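Local coordinates for protein folylpolyglutamate synthase/dihydrofolate synthase (Thermotoga maritima, PDB 1O5Z) that probably adds L-glutamate to dihydropteroate and to tetrahydrofolate polyglutamates in an ATP-driven, magnesium-dependent ligase reaction of folate biosynthesis, at residues 166-171 with 199-205; 190-195 with 213-219. All blocks are in the same frame, centred on the assembly; numbering follows the deposited sequence.

Contact 1. Residues 166-171 with 199-205; sequences NVVFPL and GIIKERV
Gly199 opens the contact by accepting a hydrogen bond from the side-chain amide of Asn166, ND2 to O 3.0 Å, with an N-H...O angle of 147° and the donor above the carbonyl plane. The same ND2 also bonds to Arg161 O, so both bonds fix the flip of the amide and direct OD1 to the other side. There OD1 lies 3.3 Å from Ile200 CA and close to its CG2 branch. Lys202 carries most of the polar contact: its chain turns sharply about CB-CG (-64°) and again about CD-CE (47°), bringing NZ within 2.8 Å of Asn166 OD1 and 2.8 Å of Val168 O. A longer bond of 3.3 Å joins NZ to Asn166 O, so three oxygens of one loop grip a single ammonium group. Farther back, Lys202 CB sits over one face of the Phe169 ring in a CH-pi contact, 4.0 Å from the centroid, while CG packs on Pro170 CD. Lys202 also starts a type II turn that ends at Val205; within it, Glu203 O reaches the ring edge. Val205 closes the contact, CG2 lying 3.4 Å from Phe169 CE2 and CG1 against Pro170 CG. Both loops belong to the alpha/beta Mur ligase middle domain and lead into its parallel neighbouring strands 173-175 and 207-209; strand 53-58 touches Asn166, Val168, Pro170 and Ile200, and helix 214-227 packs on Ile201 and Glu203.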
loop_
_atom_site.group_PDB
_atom_site.type_symbol
_atom_site.label_atom_id
_atom_site.label_comp_id
_atom_site.label_asym_id
_atom_site.label_seq_id
_atom_site.Cartn_x
_atom_site.Cartn_y
_atom_site.Cartn_z
ATOM N N ASN A 166 6.133 -13.572 -6.385
ATOM C CA ASN A 166 6.171 -13.935 -7.814
ATOM C C ASN A 166 6.269 -15.448 -8.093
ATOM O O ASN A 166 6.573 -15.876 -9.208
ATOM C CB ASN A 166 7.334 -13.209 -8.497
ATOM C CG ASN A 166 7.176 -13.171 -9.972
ATOM O OD1 ASN A 166 6.040 -13.018 -10.476
ATOM N ND2 ASN A 166 8.287 -13.353 -10.698
ATOM N N VAL A 167 6.021 -16.244 -7.062
ATOM C CA VAL A 167 5.907 -17.675 -7.176
ATOM C C VAL A 167 4.545 -18.091 -7.723
ATOM O O VAL A 167 4.317 -19.265 -7.994
ATOM C CB VAL A 167 6.199 -18.339 -5.826
ATOM C CG1 VAL A 167 7.639 -18.055 -5.427
ATOM C CG2 VAL A 167 5.270 -17.878 -4.739
ATOM N N VAL A 168 3.624 -17.128 -7.850
ATOM C CA VAL A 168 2.257 -17.439 -8.259
ATOM C C VAL A 168 2.153 -17.527 -9.768
ATOM O O VAL A 168 3.016 -17.027 -10.486
ATOM C CB VAL A 168 1.217 -16.379 -7.770
ATOM C CG1 VAL A 168 1.261 -16.239 -6.277
ATOM C CG2 VAL A 168 1.400 -15.009 -8.444
ATOM N N PHE A 169 1.084 -18.193 -10.215
ATOM C CA PHE A 169 0.565 -18.095 -11.583
ATOM C C PHE A 169 -0.885 -17.545 -11.526
ATOM O O PHE A 169 -1.829 -18.271 -11.233
ATOM C CB PHE A 169 0.600 -19.453 -12.229
ATOM C CG PHE A 169 1.032 -19.409 -13.613
ATOM C CD1 PHE A 169 2.392 -19.518 -13.921
ATOM C CD2 PHE A 169 0.083 -19.238 -14.642
ATOM C CE1 PHE A 169 2.827 -19.463 -15.235
ATOM C CE2 PHE A 169 0.483 -19.199 -15.999
ATOM C CZ PHE A 169 1.858 -19.317 -16.309
ATOM N N PRO A 170 -1.033 -16.242 -11.721
ATOM C CA PRO A 170 -2.288 -15.582 -11.442
ATOM C C PRO A 170 -3.282 -15.620 -12.593
ATOM O O PRO A 170 -2.956 -16.037 -13.698
ATOM C CB PRO A 170 -1.847 -14.136 -11.176
ATOM C CG PRO A 170 -0.672 -13.936 -12.021
ATOM C CD PRO A 170 -0.002 -15.280 -12.170
ATOM N N LEU A 171 -4.483 -15.148 -12.326
ATOM C CA LEU A 171 -5.462 -14.952 -13.375
ATOM C C LEU A 171 -5.124 -13.696 -14.221
ATOM O O LEU A 171 -5.508 -13.577 -15.387
ATOM C CB LEU A 171 -6.856 -14.815 -12.745
ATOM C CG LEU A 171 -7.377 -16.019 -11.958
ATOM C CD1 LEU A 171 -8.659 -15.624 -11.240
ATOM C CD2 LEU A 171 -7.623 -17.166 -12.910
ATOM N N GLY A 199 8.780 -8.997 -14.761
ATOM C CA GLY A 199 8.985 -10.388 -14.295
ATOM C C GLY A 199 7.776 -11.088 -13.687
ATOM O O GLY A 199 7.800 -12.314 -13.486
ATOM N N ILE A 200 6.727 -10.320 -13.350
ATOM C CA ILE A 200 5.417 -10.876 -12.945
ATOM C C ILE A 200 4.481 -11.192 -14.109
ATOM O O ILE A 200 3.372 -11.672 -13.882
ATOM C CB ILE A 200 4.708 -9.942 -11.927
ATOM C CG1 ILE A 200 4.045 -8.726 -12.596
ATOM C CG2 ILE A 200 5.729 -9.415 -10.879
ATOM C CD1 ILE A 200 3.027 -8.031 -11.641
ATOM N N ILE A 201 4.901 -10.896 -15.337
ATOM C CA ILE A 201 4.177 -11.344 -16.534
ATOM C C ILE A 201 4.416 -12.841 -16.744
ATOM O O ILE A 201 5.563 -13.278 -16.810
ATOM C CB ILE A 201 4.584 -10.576 -17.808
ATOM C CG1 ILE A 201 4.312 -9.082 -17.639
ATOM C CG2 ILE A 201 3.805 -11.126 -19.013
ATOM C CD1 ILE A 201 4.880 -8.177 -18.761
ATOM N N LYS A 202 3.310 -13.589 -16.868
ATOM C CA LYS A 202 3.322 -15.042 -16.879
ATOM C C LYS A 202 2.671 -15.550 -18.156
ATOM O O LYS A 202 1.823 -14.871 -18.749
ATOM C CB LYS A 202 2.587 -15.556 -15.652
ATOM C CG LYS A 202 3.264 -15.215 -14.310
ATOM C CD LYS A 202 4.654 -15.872 -14.165
ATOM C CE LYS A 202 5.452 -15.259 -13.037
ATOM N NZ LYS A 202 4.670 -15.107 -11.765
ATOM N N GLU A 203 3.081 -16.742 -18.574
ATOM C CA GLU A 203 2.685 -17.300 -19.858
ATOM C C GLU A 203 1.178 -17.335 -20.044
ATOM O O GLU A 203 0.469 -17.930 -19.268
ATOM C CB GLU A 203 3.247 -18.716 -20.001
ATOM C CG GLU A 203 2.998 -19.368 -21.360
ATOM C CD GLU A 203 3.861 -18.818 -22.476
ATOM O OE1 GLU A 203 4.855 -18.113 -22.171
ATOM O OE2 GLU A 203 3.539 -19.114 -23.656
ATOM N N ARG A 204 0.701 -16.675 -21.086
ATOM C CA ARG A 204 -0.719 -16.657 -21.398
ATOM C C ARG A 204 -1.563 -15.888 -20.401
ATOM O O ARG A 204 -2.738 -15.726 -20.620
ATOM C CB ARG A 204 -1.268 -18.078 -21.518
ATOM C CG ARG A 204 -0.635 -18.831 -22.626
ATOM C CD ARG A 204 -1.382 -18.678 -23.898
ATOM N NE ARG A 204 -0.586 -19.115 -25.032
ATOM C CZ ARG A 204 -0.995 -19.052 -26.285
ATOM N NH1 ARG A 204 -2.214 -18.596 -26.560
ATOM N NH2 ARG A 204 -0.190 -19.450 -27.271
ATOM N N VAL A 205 -0.969 -15.377 -19.337
ATOM C CA VAL A 205 -1.721 -14.663 -18.328
ATOM C C VAL A 205 -1.765 -13.244 -18.795
ATOM O O VAL A 205 -0.745 -12.668 -19.104
ATOM C CB VAL A 205 -1.019 -14.707 -16.940
ATOM C CG1 VAL A 205 -1.661 -13.758 -15.941
ATOM C CG2 VAL A 205 -1.013 -16.122 -16.393
#

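Contact 2. Residues 190-195 with 213-219; sequences IEQIAW and KREALKV
Ala194 and Ala216 mark the close point of two helix segments, their CA atoms 5.2 Å apart, where the axes of 190-195 and 214-219 approach to 8.4 Å and cross at -38°. The pair belongs to the alpha/beta Mur ligase middle domain, and strand 207-209 lies between the two helices in sequence. Small residues permit this approach: Ala194 CB rests on Ala216 CA and touches Val219 CG2 at 3.9 Å. Ile190 packs with both branches. Its CG2, anti to the backbone N, meets Glu215 CB and Ala216 CB, the latter at 3.8 Å, while the other branch ends with CD1 against Lys213 CE, the side chains crossing near a right angle. Lys213 NZ continues to salt bridges with Glu211 and Asp179. Shortening Ile190 to an alanine removes CG1, CG2 and CD1 and would probably open a gap beside Ala216 CB and Glu215 CB and leave Lys213 CE without its apolar neighbour. Glu191 lays OE2 alongside Glu215 CB; the like-charged carboxylates, their planes 71° apart, do not touch, Glu191 OE2 staying 4.9 Å from Glu215 OE1. At the far end Val219 CG1 meets the indole of Trp195 at its edge, near the ring plane, 3.6 Å from CD1.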
loop_
_atom_site.group_PDB
_atom_site.type_symbol
_atom_site.label_atom_id
_atom_site.label_comp_id
_atom_site.label_asym_id
_atom_site.label_seq_id
_atom_site.Cartn_x
_atom_site.Cartn_y
_atom_site.Cartn_z
ATOM N N ILE A 190 14.358 3.812 -16.451
ATOM C CA ILE A 190 12.992 3.321 -16.579
ATOM C C ILE A 190 12.934 1.932 -17.180
ATOM O O ILE A 190 12.126 1.103 -16.776
ATOM C CB ILE A 190 12.142 4.295 -17.428
ATOM C CG1 ILE A 190 11.785 5.526 -16.587
ATOM C CG2 ILE A 190 10.838 3.624 -17.967
ATOM C CD1 ILE A 190 10.952 5.224 -15.317
ATOM N N GLU A 191 13.785 1.685 -18.148
ATOM C CA GLU A 191 13.775 0.444 -18.870
ATOM C C GLU A 191 14.187 -0.693 -17.945
ATOM O O GLU A 191 13.567 -1.756 -17.969
ATOM C CB GLU A 191 14.646 0.578 -20.121
ATOM C CG GLU A 191 14.079 1.609 -21.129
ATOM C CD GLU A 191 14.732 3.012 -21.134
ATOM O OE1 GLU A 191 15.753 3.219 -20.419
ATOM O OE2 GLU A 191 14.241 3.907 -21.890
ATOM N N GLN A 192 15.169 -0.450 -17.078
ATOM C CA GLN A 192 15.589 -1.457 -16.078
ATOM C C GLN A 192 14.532 -1.761 -15.036
ATOM O O GLN A 192 14.262 -2.918 -14.702
ATOM C CB GLN A 192 16.834 -0.988 -15.333
ATOM C CG GLN A 192 18.072 -1.005 -16.189
ATOM C CD GLN A 192 19.266 -0.505 -15.443
ATOM O OE1 GLN A 192 19.626 0.637 -15.605
ATOM N NE2 GLN A 192 19.869 -1.352 -14.598
ATOM N N ILE A 193 13.961 -0.691 -14.503
ATOM C CA ILE A 193 12.852 -0.791 -13.555
ATOM C C ILE A 193 11.670 -1.527 -14.206
ATOM O O ILE A 193 11.122 -2.467 -13.657
ATOM C CB ILE A 193 12.432 0.638 -13.094
ATOM C CG1 ILE A 193 13.565 1.283 -12.271
ATOM C CG2 ILE A 193 11.099 0.575 -12.268
ATOM C CD1 ILE A 193 13.515 2.791 -12.209
ATOM N N ALA A 194 11.288 -1.060 -15.385
ATOM C CA ALA A 194 10.263 -1.708 -16.201
ATOM C C ALA A 194 10.541 -3.185 -16.389
ATOM O O ALA A 194 9.632 -3.986 -16.352
ATOM C CB ALA A 194 10.142 -1.025 -17.584
ATOM N N TRP A 195 11.787 -3.553 -16.577
ATOM C CA TRP A 195 12.106 -4.952 -16.772
ATOM C C TRP A 195 11.885 -5.802 -15.523
ATOM O O TRP A 195 11.249 -6.849 -15.578
ATOM C CB TRP A 195 13.542 -5.094 -17.249
ATOM C CG TRP A 195 13.721 -6.372 -17.843
ATOM C CD1 TRP A 195 13.203 -6.811 -19.043
ATOM C CD2 TRP A 195 14.419 -7.447 -17.286
ATOM N NE1 TRP A 195 13.559 -8.119 -19.258
ATOM C CE2 TRP A 195 14.312 -8.535 -18.192
ATOM C CE3 TRP A 195 15.145 -7.611 -16.116
ATOM C CZ2 TRP A 195 14.913 -9.746 -17.967
ATOM C CZ3 TRP A 195 15.729 -8.816 -15.874
ATOM C CH2 TRP A 195 15.618 -9.877 -16.803
ATOM N N LYS A 213 4.447 5.816 -20.053
ATOM C CA LYS A 213 5.795 6.026 -20.653
ATOM C C LYS A 213 6.169 4.965 -21.685
ATOM O O LYS A 213 6.204 3.775 -21.409
ATOM C CB LYS A 213 6.900 6.084 -19.597
ATOM C CG LYS A 213 6.892 7.375 -18.816
ATOM C CD LYS A 213 7.970 7.374 -17.781
ATOM C CE LYS A 213 7.691 6.402 -16.640
ATOM N NZ LYS A 213 6.521 6.807 -15.865
ATOM N N ARG A 214 6.473 5.447 -22.865
ATOM C CA ARG A 214 6.840 4.629 -23.998
ATOM C C ARG A 214 7.909 3.591 -23.659
ATOM O O ARG A 214 7.813 2.434 -24.055
ATOM C CB ARG A 214 7.386 5.564 -25.079
ATOM C CG ARG A 214 6.963 5.303 -26.523
ATOM C CD ARG A 214 6.761 3.848 -26.900
ATOM N NE ARG A 214 5.479 3.344 -26.417
ATOM C CZ ARG A 214 4.959 2.170 -26.740
ATOM N NH1 ARG A 214 5.592 1.363 -27.590
ATOM N NH2 ARG A 214 3.784 1.822 -26.220
ATOM N N GLU A 215 8.935 4.041 -22.943
ATOM C CA GLU A 215 10.106 3.227 -22.590
ATOM C C GLU A 215 9.685 2.028 -21.794
ATOM O O GLU A 215 10.184 0.915 -21.983
ATOM C CB GLU A 215 11.045 3.999 -21.675
ATOM C CG GLU A 215 11.300 5.426 -22.075
ATOM C CD GLU A 215 10.353 6.463 -21.456
ATOM O OE1 GLU A 215 10.505 6.654 -20.217
ATOM O OE2 GLU A 215 9.512 7.102 -22.197
ATOM N N ALA A 216 8.776 2.308 -20.864
ATOM C CA ALA A 216 8.250 1.325 -19.948
ATOM C C ALA A 216 7.333 0.326 -20.675
ATOM O O ALA A 216 7.435 -0.895 -20.455
ATOM C CB ALA A 216 7.504 2.033 -18.816
ATOM N N LEU A 217 6.452 0.850 -21.538
ATOM C CA LEU A 217 5.476 0.017 -22.240
ATOM C C LEU A 217 6.181 -0.890 -23.237
ATOM O O LEU A 217 5.817 -2.051 -23.380
ATOM C CB LEU A 217 4.441 0.871 -22.946
ATOM C CG LEU A 217 3.531 1.713 -22.061
ATOM C CD1 LEU A 217 2.777 2.722 -22.915
ATOM C CD2 LEU A 217 2.532 0.847 -21.350
ATOM N N LYS A 218 7.209 -0.361 -23.896
ATOM C CA LYS A 218 8.023 -1.142 -24.841
ATOM C C LYS A 218 8.545 -2.444 -24.193
ATOM O O LYS A 218 8.457 -3.526 -24.766
ATOM C CB LYS A 218 9.167 -0.272 -25.412
ATOM C CG LYS A 218 8.715 0.726 -26.510
ATOM C CD LYS A 218 9.710 1.922 -26.845
ATOM C CE LYS A 218 9.391 2.502 -28.246
ATOM N NZ LYS A 218 9.660 3.989 -28.506
ATOM N N VAL A 219 9.042 -2.342 -22.973
ATOM C CA VAL A 219 9.528 -3.526 -22.284
ATOM C C VAL A 219 8.381 -4.511 -22.034
ATOM O O VAL A 219 8.471 -5.694 -22.372
ATOM C CB VAL A 219 10.215 -3.156 -20.938
ATOM C CG1 VAL A 219 10.725 -4.420 -20.227
ATOM C CG2 VAL A 219 11.314 -2.138 -21.148
#

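The centres of contacts 1 and 2 lie 18 Å apart, and both fall within the Mur ligase middle domain. Along the chain their segments alternate: 166-171, 190-195, 199-205, then 213-219. Helix 190-197 therefore runs into the loop of contact 1, and that loop leads through strand 207-209 to helix 214-227, whose start belongs to contact 2. Contact 1 joins loops leading into adjacent parallel strands of the eight-stranded mixed sheet, whereas contact 2 packs the helices before and after strand 207-209. Arg161 bridges the two regions, bonding through its O to Asn166 and through NH2 to Trp195 O. Successive strand-helix units are thus tied together at separate places in the domain.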